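PDB 4XXF: fuculose-1-phosphate aldolase from Glaciozyma antarctica, which is a zinc-binding protein of the class II aldolase and adducin family, an alpha/beta fold with a mixed sheet, present as four chains in the assembly. Local coordinates for residues Leu74-Val77 with Val83-Gly86; His55-Asn60 with Ala104-Arg109; Lys229-Glu234 with Tyr238-Pro243. All blocks are in the same frame, centred on the assembly; numbering follows the deposited sequence. Where two conformers were deposited one is given.

How the contacts relate
Contacts 1 and 2 are neighbours at one end of the mixed sheet, their centres 13 Å apart. Strand 75-78, outermost in the chain's sheet, pairs with 83-84 in contact 1 and, on its other edge, with strand 56-59 of contact 2; backbone bonds join Val77 to Phe57 and Ile75 to Val59. Along the chain contact 1 falls between the two halves of contact 2, whose second half is on helix 96-108. Contact 3 comes later, where helix 221-231 gives way to helix 234-256, its centre 30 Å from contact 1 and 22 Å from contact 2. Contacts 1 and 2 join sheet margin and helix 96-108; contact 3, across the chain's centre from contact 1, meets the second subunit.

Contact 1: Leu74-Val77 with Val83-Gly86; sequences LILV and VIGG
Leu76 and Ile84 are brought together by unlike first torsions: CG of Leu76 swings anti to its N (chi1 -178°), whereas CG1 of Ile84 is held between its own N and carbonyl carbon (chi1 57°). The two side chains then meet at a slant, Leu76 CG lying 3.8 Å from Ile84 CG1 and Leu76 CD2 3.9 Å from Ile84 CD1. His56 of the adjoining strand packs against both. Ile75 and Val83 meet separately, Ile75 CD1 coming within 4.2 Å of Val83 CG2, with Val94 packed on each of them.

The backbones run antiparallel, with Leu76 gripping the partner through both its peptide groups. Leu76 N gives a nearly straight bond to Gly85 O (2.8 Å, 176° at the hydrogen), approaching from above the carbonyl plane. Leu76 O takes Ile84 N at 2.8 Å and, more weakly, Gly85 N at 3.4 Å. One carbonyl thus faces two successive residues, and the register slips by one between Leu76 and Val77. Beyond the slip Gly86 has a positive phi and keeps close to Leu74, its C atom 3.6 Å from Leu74 O. Two residues opposite one, sharing its carbonyl, make a classic beta bulge in an antiparallel hairpin at the margin of the sheet.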
ATOM      1  N   LEU A  74      12.200  -8.574 -25.412  1.00 12.99           N
ATOM      2  CA  LEU A  74      13.565  -8.776 -24.934  1.00 13.74           C
ATOM      3  C   LEU A  74      14.578  -8.641 -26.054  1.00 13.40           C
ATOM      4  O   LEU A  74      14.352  -9.118 -27.172  1.00 14.40           O
ATOM      5  CB  LEU A  74      13.735 -10.151 -24.305  1.00 12.84           C
ATOM      6  CG  LEU A  74      12.898 -10.457 -23.074  1.00 11.94           C
ATOM      7  CD1 LEU A  74      13.336 -11.817 -22.549  1.00 14.18           C
ATOM      8  CD2 LEU A  74      13.054  -9.362 -22.000  1.00 14.65           C
ATOM      9  N   ILE A  75      15.721  -8.043 -25.737  1.00 13.75           N
ATOM     10  CA  ILE A  75      16.790  -7.884 -26.713  1.00 14.43           C
ATOM     11  C   ILE A  75      18.012  -8.688 -26.311  1.00 13.96           C
ATOM     12  O   ILE A  75      18.219  -8.981 -25.130  1.00 14.30           O
ATOM     13  CB  ILE A  75      17.191  -6.402 -26.892  1.00 13.48           C
ATOM     14  CG1 ILE A  75      17.433  -5.725 -25.540  1.00 15.56           C
ATOM     15  CG2 ILE A  75      16.123  -5.653 -27.697  1.00 18.16           C
ATOM     16  CD1 ILE A  75      18.117  -4.370 -25.641  1.00 16.26           C
ATOM     17  N   LEU A  76      18.812  -9.038 -27.306  1.00 14.75           N
ATOM     18  CA  LEU A  76      20.046  -9.776 -27.110  1.00 14.12           C
ATOM     19  C   LEU A  76      21.218  -8.823 -27.273  1.00 18.17           C
ATOM     20  O   LEU A  76      21.282  -8.080 -28.249  1.00 18.22           O
ATOM     21  CB  LEU A  76      20.140 -10.918 -28.115  1.00 17.28           C
ATOM     22  CG  LEU A  76      21.354 -11.841 -28.031  1.00 17.97           C
ATOM     23  CD1 LEU A  76      21.359 -12.636 -26.734  1.00 20.74           C
ATOM     24  CD2 LEU A  76      21.364 -12.778 -29.233  1.00 20.21           C
ATOM     25  N   VAL A  77      22.133  -8.842 -26.309  1.00 15.93           N
ATOM     26  CA  VAL A  77      23.244  -7.904 -26.235  0.81 16.53           C
ATOM     27  C   VAL A  77      24.552  -8.684 -26.063  1.00 19.68           C
ATOM     28  O   VAL A  77      24.580  -9.659 -25.306  1.00 19.91           O
ATOM     29  CB  VAL A  77      23.037  -6.913 -25.057  0.81 18.32           C
ATOM     30  CG1 VAL A  77      24.194  -5.935 -24.949  0.81 20.13           C
ATOM     31  CG2 VAL A  77      21.722  -6.161 -25.223  0.81 17.85           C
ATOM     32  N   VAL A  83      23.685  -4.234 -29.309  1.00 21.76           N
ATOM     33  CA  VAL A  83      22.419  -4.934 -29.476  1.00 20.62           C
ATOM     34  C   VAL A  83      22.493  -5.757 -30.751  1.00 22.42           C
ATOM     35  O   VAL A  83      22.663  -5.208 -31.839  1.00 24.40           O
ATOM     36  CB  VAL A  83      21.224  -3.957 -29.535  1.00 21.54           C
ATOM     37  CG1 VAL A  83      19.924  -4.712 -29.737  1.00 21.48           C
ATOM     38  CG2 VAL A  83      21.163  -3.115 -28.273  1.00 22.08           C
ATOM     39  N   ILE A  84      22.387  -7.074 -30.625  1.00 19.02           N
ATOM     40  CA  ILE A  84      22.637  -7.951 -31.769  1.00 21.05           C
ATOM     41  C   ILE A  84      21.444  -8.822 -32.146  1.00 23.28           C
ATOM     42  O   ILE A  84      21.511  -9.586 -33.099  1.00 26.17           O
ATOM     43  CB  ILE A  84      23.855  -8.867 -31.517  1.00 23.38           C
ATOM     44  CG1 ILE A  84      23.652  -9.708 -30.251  1.00 21.85           C
ATOM     45  CG2 ILE A  84      25.139  -8.045 -31.429  1.00 27.54           C
ATOM     46  CD1 ILE A  84      24.650 -10.847 -30.118  1.00 25.13           C
ATOM     47  N   GLY A  85      20.345  -8.713 -31.411  1.00 20.68           N
ATOM     48  CA  GLY A  85      19.166  -9.473 -31.771  1.00 22.56           C
ATOM     49  C   GLY A  85      17.945  -9.155 -30.937  1.00 19.87           C
ATOM     50  O   GLY A  85      18.033  -8.435 -29.946  1.00 19.16           O
ATOM     51  N   GLY A  86      16.802  -9.693 -31.350  1.00 20.68           N
ATOM     52  CA  GLY A  86      15.574  -9.573 -30.586  1.00 18.91           C
ATOM     53  C   GLY A  86      14.905  -8.218 -30.649  1.00 18.09           C
ATOM     54  O   GLY A  86      15.245  -7.362 -31.471  1.00 20.00           O
TER

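Contact 2: His55-Asn60 with Ala104-Arg109; sequences HHFWVN and AIHKAR
His106 and Phe57 make the whole of this buried contact, ring against ring, between helix 96-108 and strand 56-59. Followed outward from the helix, the His106 side chain first sets CB 3.6 Å from Phe57 CZ and 3.5 Å from Phe57 CE2. Its chi1 of -75° puts CG beside the backbone N and sends the imidazole past the benzene ring, the two side chains sliding by in opposite directions. CG makes the closest approach, 3.2 Å from Phe57 CE2, which sits over one face of the imidazole, offset toward its rim. Next, ND1 lies 3.6 Å from Phe57 CE2 while its hydrogen bond is made with Val112 O, just beyond the helix. On the other branch CD2 is 3.4 Å from Phe57 CE2. Farther out, CE1 lies 4.0 Å from Phe57 CE2, and NE2 comes within 3.8 Å of Phe57 CD2 and is hydrogen-bonded to Thr47 OG1 on strand 45-49. The ring centroids are 4.4 Å apart with planes inclined at 33°, an oblique pairing rather than a stack or a T.

Arg49 links the same parts of the fold: its side chain touches Phe57 and its NH2 binds His106 O. Held by partners at both nitrogens, the imidazole is fixed in rotation and offers a face to the hydrocarbon ring. The carbonyl at ND1 implies a proton on that nitrogen, and the hydroxyl at NE2 would be consistent with a neutral ring: both nitrogens have polar partners while Phe57 covers one face.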
ATOM      1  N   HIS A  55      28.766 -15.144 -23.792  1.00 23.47           N
ATOM      2  CA  HIS A  55      29.078 -13.721 -23.874  1.00 21.48           C
ATOM      3  C   HIS A  55      27.911 -12.920 -24.416  1.00 22.73           C
ATOM      4  O   HIS A  55      28.066 -11.742 -24.758  1.00 23.45           O
ATOM      5  CB  HIS A  55      30.298 -13.477 -24.763  1.00 24.06           C
ATOM      6  CG  HIS A  55      31.533 -14.190 -24.310  1.00 27.24           C
ATOM      7  ND1 HIS A  55      32.113 -13.970 -23.079  1.00 35.77           N
ATOM      8  CD2 HIS A  55      32.305 -15.113 -24.931  1.00 31.13           C
ATOM      9  CE1 HIS A  55      33.188 -14.728 -22.960  1.00 34.03           C
ATOM     10  NE2 HIS A  55      33.328 -15.430 -24.071  1.00 36.68           N
ATOM     11  N   HIS A  56      26.750 -13.560 -24.511  1.00 20.39           N
ATOM     12  CA  HIS A  56      25.533 -12.897 -24.965  1.00 19.49           C
ATOM     13  C   HIS A  56      24.511 -12.921 -23.848  1.00 17.63           C
ATOM     14  O   HIS A  56      24.476 -13.878 -23.074  1.00 17.65           O
ATOM     15  CB  HIS A  56      24.946 -13.571 -26.201  1.00 19.73           C
ATOM     16  CG  HIS A  56      25.793 -13.433 -27.427  1.00 24.43           C
ATOM     17  ND1 HIS A  56      25.481 -14.056 -28.616  1.00 27.11           N
ATOM     18  CD2 HIS A  56      26.931 -12.739 -27.650  1.00 23.75           C
ATOM     19  CE1 HIS A  56      26.399 -13.757 -29.519  1.00 24.72           C
ATOM     20  NE2 HIS A  56      27.294 -12.962 -28.959  1.00 25.67           N
ATOM     21  N   PHE A  57      23.679 -11.889 -23.784  1.00 15.73           N
ATOM     22  CA  PHE A  57      22.733 -11.717 -22.684  1.00 14.46           C
ATOM     23  C   PHE A  57      21.398 -11.204 -23.175  1.00 14.14           C
ATOM     24  O   PHE A  57      21.341 -10.328 -24.043  1.00 17.13           O
ATOM     25  CB  PHE A  57      23.319 -10.755 -21.651  1.00 18.85           C
ATOM     26  CG  PHE A  57      24.677 -11.159 -21.193  1.00 17.85           C
ATOM     27  CD1 PHE A  57      25.815 -10.738 -21.868  1.00 20.31           C
ATOM     28  CD2 PHE A  57      24.814 -12.017 -20.117  1.00 19.40           C
ATOM     29  CE1 PHE A  57      27.067 -11.153 -21.462  1.00 21.64           C
ATOM     30  CE2 PHE A  57      26.060 -12.435 -19.709  1.00 20.30           C
ATOM     31  CZ  PHE A  57      27.193 -12.010 -20.381  1.00 19.67           C
ATOM     32  N   TRP A  58      20.323 -11.740 -22.607  1.00 13.59           N
ATOM     33  CA  TRP A  58      18.980 -11.207 -22.820  1.00 12.92           C
ATOM     34  C   TRP A  58      18.680 -10.182 -21.736  1.00 13.41           C
ATOM     35  O   TRP A  58      19.047 -10.372 -20.574  1.00 14.22           O
ATOM     36  CB  TRP A  58      17.942 -12.337 -22.819  1.00 15.51           C
ATOM     37  CG  TRP A  58      18.143 -13.259 -23.976  1.00 13.32           C
ATOM     38  CD1 TRP A  58      18.865 -14.418 -23.986  1.00 15.94           C
ATOM     39  CD2 TRP A  58      17.654 -13.077 -25.311  1.00 14.75           C
ATOM     40  NE1 TRP A  58      18.848 -14.978 -25.246  1.00 16.54           N
ATOM     41  CE2 TRP A  58      18.111 -14.174 -26.076  1.00 16.63           C
ATOM     42  CE3 TRP A  58      16.872 -12.094 -25.934  1.00 15.84           C
ATOM     43  CZ2 TRP A  58      17.816 -14.312 -27.436  1.00 18.94           C
ATOM     44  CZ3 TRP A  58      16.581 -12.236 -27.291  1.00 17.12           C
ATOM     45  CH2 TRP A  58      17.050 -13.338 -28.021  1.00 16.66           C
ATOM     46  N   VAL A  59      18.035  -9.086 -22.124  1.00 12.14           N
ATOM     47  CA  VAL A  59      17.798  -7.985 -21.201  1.00 12.25           C
ATOM     48  C   VAL A  59      16.540  -7.245 -21.626  1.00 12.52           C
ATOM     49  O   VAL A  59      16.125  -7.304 -22.786  1.00 12.55           O
ATOM     50  CB  VAL A  59      19.031  -7.025 -21.154  1.00 13.42           C
ATOM     51  CG1 VAL A  59      19.254  -6.380 -22.497  1.00 15.23           C
ATOM     52  CG2 VAL A  59      18.902  -5.959 -20.065  1.00 17.04           C
ATOM     53  N   ASN A  60      15.915  -6.562 -20.674  1.00 11.73           N
ATOM     54  CA  ASN A  60      14.815  -5.658 -20.991  1.00 13.17           C
ATOM     55  C   ASN A  60      15.284  -4.467 -21.820  1.00 13.27           C
ATOM     56  O   ASN A  60      16.386  -3.960 -21.611  1.00 14.43           O
ATOM     57  CB  ASN A  60      14.156  -5.177 -19.700  1.00 12.34           C
ATOM     58  CG  ASN A  60      15.143  -4.550 -18.737  1.00 14.08           C
ATOM     59  OD1 ASN A  60      16.063  -5.205 -18.236  1.00 14.48           O
ATOM     60  ND2 ASN A  60      14.945  -3.267 -18.454  1.00 13.41           N
ATOM     61  N   ALA A 104      30.173  -6.683 -16.414  1.00 20.37           N
ATOM     62  CA  ALA A 104      31.376  -6.866 -15.602  1.00 20.18           C
ATOM     63  C   ALA A 104      31.203  -8.017 -14.615  1.00 19.51           C
ATOM     64  O   ALA A 104      32.108  -8.828 -14.446  1.00 20.39           O
ATOM     65  CB  ALA A 104      31.734  -5.583 -14.861  1.00 21.35           C
ATOM     66  N   ILE A 105      30.042  -8.110 -13.972  1.00 18.22           N
ATOM     67  CA  ILE A 105      29.812  -9.217 -13.050  1.00 17.62           C
ATOM     68  C   ILE A 105      29.740 -10.574 -13.776  1.00 17.89           C
ATOM     69  O   ILE A 105      30.361 -11.545 -13.334  1.00 18.28           O
ATOM     70  CB  ILE A 105      28.520  -9.002 -12.232  1.00 16.29           C
ATOM     71  CG1 ILE A 105      28.645  -7.755 -11.351  1.00 17.06           C
ATOM     72  CG2 ILE A 105      28.214 -10.250 -11.396  1.00 16.86           C
ATOM     73  CD1 ILE A 105      27.300  -7.265 -10.801  1.00 16.70           C
ATOM     74  N   HIS A 106      28.968 -10.648 -14.867  1.00 18.50           N
ATOM     75  CA  HIS A 106      28.868 -11.888 -15.654  1.00 18.88           C
ATOM     76  C   HIS A 106      30.260 -12.365 -16.120  1.00 22.62           C
ATOM     77  O   HIS A 106      30.527 -13.569 -16.194  1.00 22.56           O
ATOM     78  CB  HIS A 106      27.961 -11.705 -16.892  1.00 19.35           C
ATOM     79  CG  HIS A 106      26.486 -11.652 -16.608  1.00 18.85           C
ATOM     80  ND1 HIS A 106      25.763 -12.729 -16.138  1.00 20.20           N
ATOM     81  CD2 HIS A 106      25.584 -10.667 -16.834  1.00 17.03           C
ATOM     82  CE1 HIS A 106      24.488 -12.389 -16.035  1.00 18.53           C
ATOM     83  NE2 HIS A 106      24.352 -11.140 -16.453  1.00 17.95           N
ATOM     84  N   LYS A 107      31.144 -11.425 -16.445  1.00 21.60           N
ATOM     85  CA  LYS A 107      32.480 -11.763 -16.922  1.00 22.14           C
ATOM     86  C   LYS A 107      33.331 -12.324 -15.792  1.00 22.44           C
ATOM     87  O   LYS A 107      34.066 -13.293 -15.979  1.00 30.51           O
ATOM     88  CB  LYS A 107      33.154 -10.535 -17.526  1.00 24.95           C
ATOM     89  CG  LYS A 107      34.476 -10.831 -18.213  1.00 32.38           C
ATOM     90  CD  LYS A 107      35.326  -9.573 -18.358  1.00 39.07           C
ATOM     91  CE  LYS A 107      34.569  -8.465 -19.068  1.00 41.69           C
ATOM     92  NZ  LYS A 107      34.757  -7.140 -18.402  1.00 47.13           N
ATOM     93  N   ALA A 108      33.208 -11.714 -14.615  1.00 23.09           N
ATOM     94  CA  ALA A 108      33.996 -12.103 -13.450  1.00 23.38           C
ATOM     95  C   ALA A 108      33.538 -13.439 -12.886  1.00 21.62           C
ATOM     96  O   ALA A 108      34.341 -14.221 -12.387  1.00 25.05           O
ATOM     97  CB  ALA A 108      33.916 -11.034 -12.376  1.00 25.00           C
ATOM     98  N   ARG A 109      32.231 -13.678 -12.946  1.00 21.39           N
ATOM     99  CA  ARG A 109      31.654 -14.877 -12.341  1.00 21.92           C
ATOM    100  C   ARG A 109      30.851 -15.715 -13.329  1.00 22.88           C
ATOM    101  O   ARG A 109      29.664 -15.463 -13.540  1.00 18.78           O
ATOM    102  CB  ARG A 109      30.783 -14.480 -11.153  1.00 21.84           C
ATOM    103  CG  ARG A 109      31.583 -13.797 -10.056  1.00 24.66           C
ATOM    104  CD  ARG A 109      30.712 -13.358  -8.889  1.00 20.50           C
ATOM    105  NE  ARG A 109      29.871 -14.434  -8.362  1.00 18.17           N
ATOM    106  CZ  ARG A 109      29.019 -14.270  -7.357  1.00 16.96           C
ATOM    107  NH1 ARG A 109      28.932 -13.093  -6.751  1.00 18.46           N
ATOM    108  NH2 ARG A 109      28.261 -15.279  -6.958  1.00 17.02           N
TER

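Contact 3: Lys229-Glu234 with Tyr238-Pro243; sequences KELGHE and YFQASP
Tyr238 N bonds to Glu234 O at 3.0 Å, with 161° at the hydrogen, closing the first turn of helix 234-256. Tyr238 CB rests 3.7 Å from the same oxygen. CG stands anti to the backbone N (chi1 -165°) and carries the ring away from Glu234, toward Asp191, Thr189 and Pro9. The Glu234 carboxylate has partners of its own: OE1 takes Ser192 OG and Thr188 N, and OE2 takes Trp196 NE1, so the start of the helix is tied to helix 190-213 and the residues leading into it.

Phe239 turns to a different surface, where its ring meets Phe62 of the second subunit edge-to-face and also touches Leu3 and Leu6 of its own chain. Gln240 reaches back to helix 221-231. Its chain, extended beyond CG, crosses Leu231 at about a right angle, and its amide end lies against both the leucine side chain and the leucine carbonyl; the amide orientation is uncertain. Trp196 and Met199 pack along this glutamine, as does Thr41 of the second subunit. Ala241 faces Ala195, and its N reaches Tyr238 O only weakly, at 3.4 Å.

Ser242 folds back on the helix: its OG gives a 2.7 Å bond to a lone pair of Phe239 O, in the carbonyl plane, and its N bonds to that oxygen too, at 3.0 Å. At Pro243, whose N has no bond to the preceding turn, the helix kinks, and the ring packs on Thr41 of the second subunit. The first turns of helix 234-256 thus meet that subunit through Phe239, Gln240, Ser242 and Pro243. The chain passes through Gly232 to His233, and the whole is a short connection between two consecutive helices, with His233 at the N-cap of the second.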
ATOM      1  N   LYS A 229      22.401 -21.921   6.383  1.00 18.57           N
ATOM      2  CA  LYS A 229      22.555 -23.219   5.727  1.00 19.77           C
ATOM      3  C   LYS A 229      21.241 -23.659   5.084  1.00 23.82           C
ATOM      4  O   LYS A 229      21.236 -24.330   4.051  1.00 25.64           O
ATOM      5  CB  LYS A 229      23.030 -24.283   6.722  1.00 27.15           C
ATOM      6  CG  LYS A 229      23.437 -25.587   6.060  1.00 31.15           C
ATOM      7  CD  LYS A 229      23.968 -26.592   7.074  1.00 34.53           C
ATOM      8  CE  LYS A 229      24.472 -27.856   6.389  1.00 38.66           C
ATOM      9  NZ  LYS A 229      24.947 -28.883   7.363  1.00 47.47           N
ATOM     10  N   GLU A 230      20.128 -23.253   5.685  1.00 21.54           N
ATOM     11  CA  GLU A 230      18.805 -23.652   5.211  1.00 21.01           C
ATOM     12  C   GLU A 230      18.216 -22.710   4.155  1.00 20.46           C
ATOM     13  O   GLU A 230      17.498 -23.154   3.262  1.00 25.53           O
ATOM     14  CB  GLU A 230      17.839 -23.755   6.399  1.00 26.80           C
ATOM     15  CG  GLU A 230      18.444 -24.393   7.664  1.00 35.30           C
ATOM     16  CD  GLU A 230      18.694 -25.897   7.549  1.00 47.20           C
ATOM     17  OE1 GLU A 230      19.305 -26.352   6.557  1.00 51.51           O
ATOM     18  OE2 GLU A 230      18.285 -26.632   8.473  1.00 52.88           O
ATOM     19  N   LEU A 231      18.522 -21.422   4.262  1.00 16.19           N
ATOM     20  CA  LEU A 231      17.869 -20.402   3.433  1.00 16.22           C
ATOM     21  C   LEU A 231      18.755 -19.747   2.393  1.00 15.48           C
ATOM     22  O   LEU A 231      18.251 -19.083   1.487  1.00 15.77           O
ATOM     23  CB  LEU A 231      17.303 -19.274   4.309  1.00 17.50           C
ATOM     24  CG  LEU A 231      16.272 -19.631   5.371  1.00 19.07           C
ATOM     25  CD1 LEU A 231      15.753 -18.350   5.993  1.00 19.52           C
ATOM     26  CD2 LEU A 231      15.128 -20.446   4.785  1.00 23.66           C
ATOM     27  N   GLY A 232      20.065 -19.891   2.539  1.00 15.78           N
ATOM     28  CA  GLY A 232      20.992 -19.041   1.817  1.00 14.84           C
ATOM     29  C   GLY A 232      21.628 -19.612   0.572  1.00 14.36           C
ATOM     30  O   GLY A 232      22.313 -18.885  -0.142  1.00 16.47           O
ATOM     31  N   HIS A 233      21.415 -20.892   0.291  1.00 15.01           N
ATOM     32  CA  HIS A 233      22.053 -21.528  -0.858  0.53 16.10           C
ATOM     33  C   HIS A 233      21.151 -21.436  -2.086  1.00 16.74           C
ATOM     34  O   HIS A 233      19.978 -21.083  -1.988  1.00 16.45           O
ATOM     35  CB  HIS A 233      22.438 -22.987  -0.547  0.53 19.69           C
ATOM     36  CG  HIS A 233      21.290 -23.864  -0.144  0.53 20.65           C
ATOM     37  ND1 HIS A 233      20.414 -24.415  -1.055  0.53 20.85           N
ATOM     38  CD2 HIS A 233      20.904 -24.322   1.070  0.53 26.11           C
ATOM     39  CE1 HIS A 233      19.524 -25.152  -0.417  0.53 22.08           C
ATOM     40  NE2 HIS A 233      19.799 -25.113   0.874  0.53 23.34           N
ATOM     41  N   GLU A 234      21.713 -21.751  -3.248  1.00 17.52           N
ATOM     42  CA  GLU A 234      21.041 -21.462  -4.510  1.00 16.44           C
ATOM     43  C   GLU A 234      19.783 -22.284  -4.755  1.00 15.72           C
ATOM     44  O   GLU A 234      18.815 -21.761  -5.295  1.00 15.31           O
ATOM     45  CB  GLU A 234      22.032 -21.624  -5.664  1.00 17.24           C
ATOM     46  CG  GLU A 234      23.060 -20.486  -5.718  1.00 17.77           C
ATOM     47  CD  GLU A 234      22.398 -19.150  -6.009  1.00 18.73           C
ATOM     48  OE1 GLU A 234      21.905 -18.984  -7.142  1.00 16.89           O
ATOM     49  OE2 GLU A 234      22.354 -18.276  -5.108  1.00 17.49           O
ATOM     50  N   TYR A 238      15.998 -20.801  -5.338  1.00 12.48           N
ATOM     51  CA  TYR A 238      15.088 -21.237  -6.385  1.00 12.91           C
ATOM     52  C   TYR A 238      13.700 -21.517  -5.797  1.00 12.66           C
ATOM     53  O   TYR A 238      12.674 -21.050  -6.298  1.00 13.33           O
ATOM     54  CB  TYR A 238      15.643 -22.487  -7.095  1.00 14.75           C
ATOM     55  CG  TYR A 238      14.939 -22.774  -8.398  1.00 14.14           C
ATOM     56  CD1 TYR A 238      13.751 -23.495  -8.435  1.00 14.95           C
ATOM     57  CD2 TYR A 238      15.434 -22.264  -9.583  1.00 14.98           C
ATOM     58  CE1 TYR A 238      13.088 -23.719  -9.632  1.00 14.32           C
ATOM     59  CE2 TYR A 238      14.785 -22.477 -10.776  1.00 15.19           C
ATOM     60  CZ  TYR A 238      13.616 -23.196 -10.797  1.00 15.05           C
ATOM     61  OH  TYR A 238      12.988 -23.377 -12.010  1.00 17.49           O
ATOM     62  N   PHE A 239      13.672 -22.276  -4.711  1.00 13.03           N
ATOM     63  CA  PHE A 239      12.403 -22.658  -4.101  1.00 12.70           C
ATOM     64  C   PHE A 239      11.688 -21.451  -3.473  1.00 13.16           C
ATOM     65  O   PHE A 239      10.461 -21.301  -3.587  1.00 12.73           O
ATOM     66  CB  PHE A 239      12.650 -23.749  -3.055  1.00 14.32           C
ATOM     67  CG  PHE A 239      11.403 -24.436  -2.580  1.00 14.12           C
ATOM     68  CD1 PHE A 239      10.648 -25.207  -3.448  1.00 17.25           C
ATOM     69  CD2 PHE A 239      11.008 -24.347  -1.257  1.00 19.10           C
ATOM     70  CE1 PHE A 239       9.501 -25.854  -3.007  1.00 18.73           C
ATOM     71  CE2 PHE A 239       9.862 -24.995  -0.813  1.00 19.20           C
ATOM     72  CZ  PHE A 239       9.117 -25.751  -1.693  1.00 17.29           C
ATOM     73  N   GLN A 240      12.444 -20.577  -2.823  1.00 13.21           N
ATOM     74  CA  GLN A 240      11.846 -19.419  -2.165  1.00 13.78           C
ATOM     75  C   GLN A 240      11.205 -18.440  -3.168  1.00 12.54           C
ATOM     76  O   GLN A 240      10.242 -17.751  -2.823  1.00 12.90           O
ATOM     77  CB  GLN A 240      12.893 -18.714  -1.292  1.00 13.85           C
ATOM     78  CG  GLN A 240      13.165 -19.441   0.029  1.00 14.26           C
ATOM     79  CD  GLN A 240      14.410 -18.948   0.756  1.00 15.35           C
ATOM     80  OE1 GLN A 240      15.534 -19.066   0.256  1.00 19.31           O
ATOM     81  NE2 GLN A 240      14.218 -18.402   1.946  1.00 14.99           N
ATOM     82  N   ALA A 241      11.699 -18.409  -4.405  1.00 11.45           N
ATOM     83  CA  ALA A 241      11.101 -17.577  -5.449  1.00 11.39           C
ATOM     84  C   ALA A 241       9.843 -18.201  -6.038  1.00 12.02           C
ATOM     85  O   ALA A 241       9.040 -17.490  -6.645  1.00 12.12           O
ATOM     86  CB  ALA A 241      12.103 -17.324  -6.576  1.00 15.38           C
ATOM     87  N   SER A 242       9.667 -19.514  -5.896  1.00 11.55           N
ATOM     88  CA  SER A 242       8.661 -20.211  -6.704  1.00 11.41           C
ATOM     89  C   SER A 242       7.211 -19.694  -6.566  1.00 11.97           C
ATOM     90  O   SER A 242       6.536 -19.590  -7.583  1.00 12.03           O
ATOM     91  CB  SER A 242       8.734 -21.728  -6.449  1.00 12.89           C
ATOM     92  OG  SER A 242       8.423 -22.097  -5.121  1.00 13.37           O
ATOM     93  N   PRO A 243       6.742 -19.323  -5.357  1.00 11.30           N
ATOM     94  CA  PRO A 243       5.352 -18.837  -5.326  1.00 11.70           C
ATOM     95  C   PRO A 243       5.154 -17.535  -6.113  1.00 13.03           C
ATOM     96  O   PRO A 243       4.072 -17.322  -6.663  1.00 11.92           O
ATOM     97  CB  PRO A 243       5.072 -18.630  -3.828  1.00 13.00           C
ATOM     98  CG  PRO A 243       6.398 -18.650  -3.155  1.00 17.38           C
ATOM     99  CD  PRO A 243       7.317 -19.463  -4.006  1.00 12.48           C
TER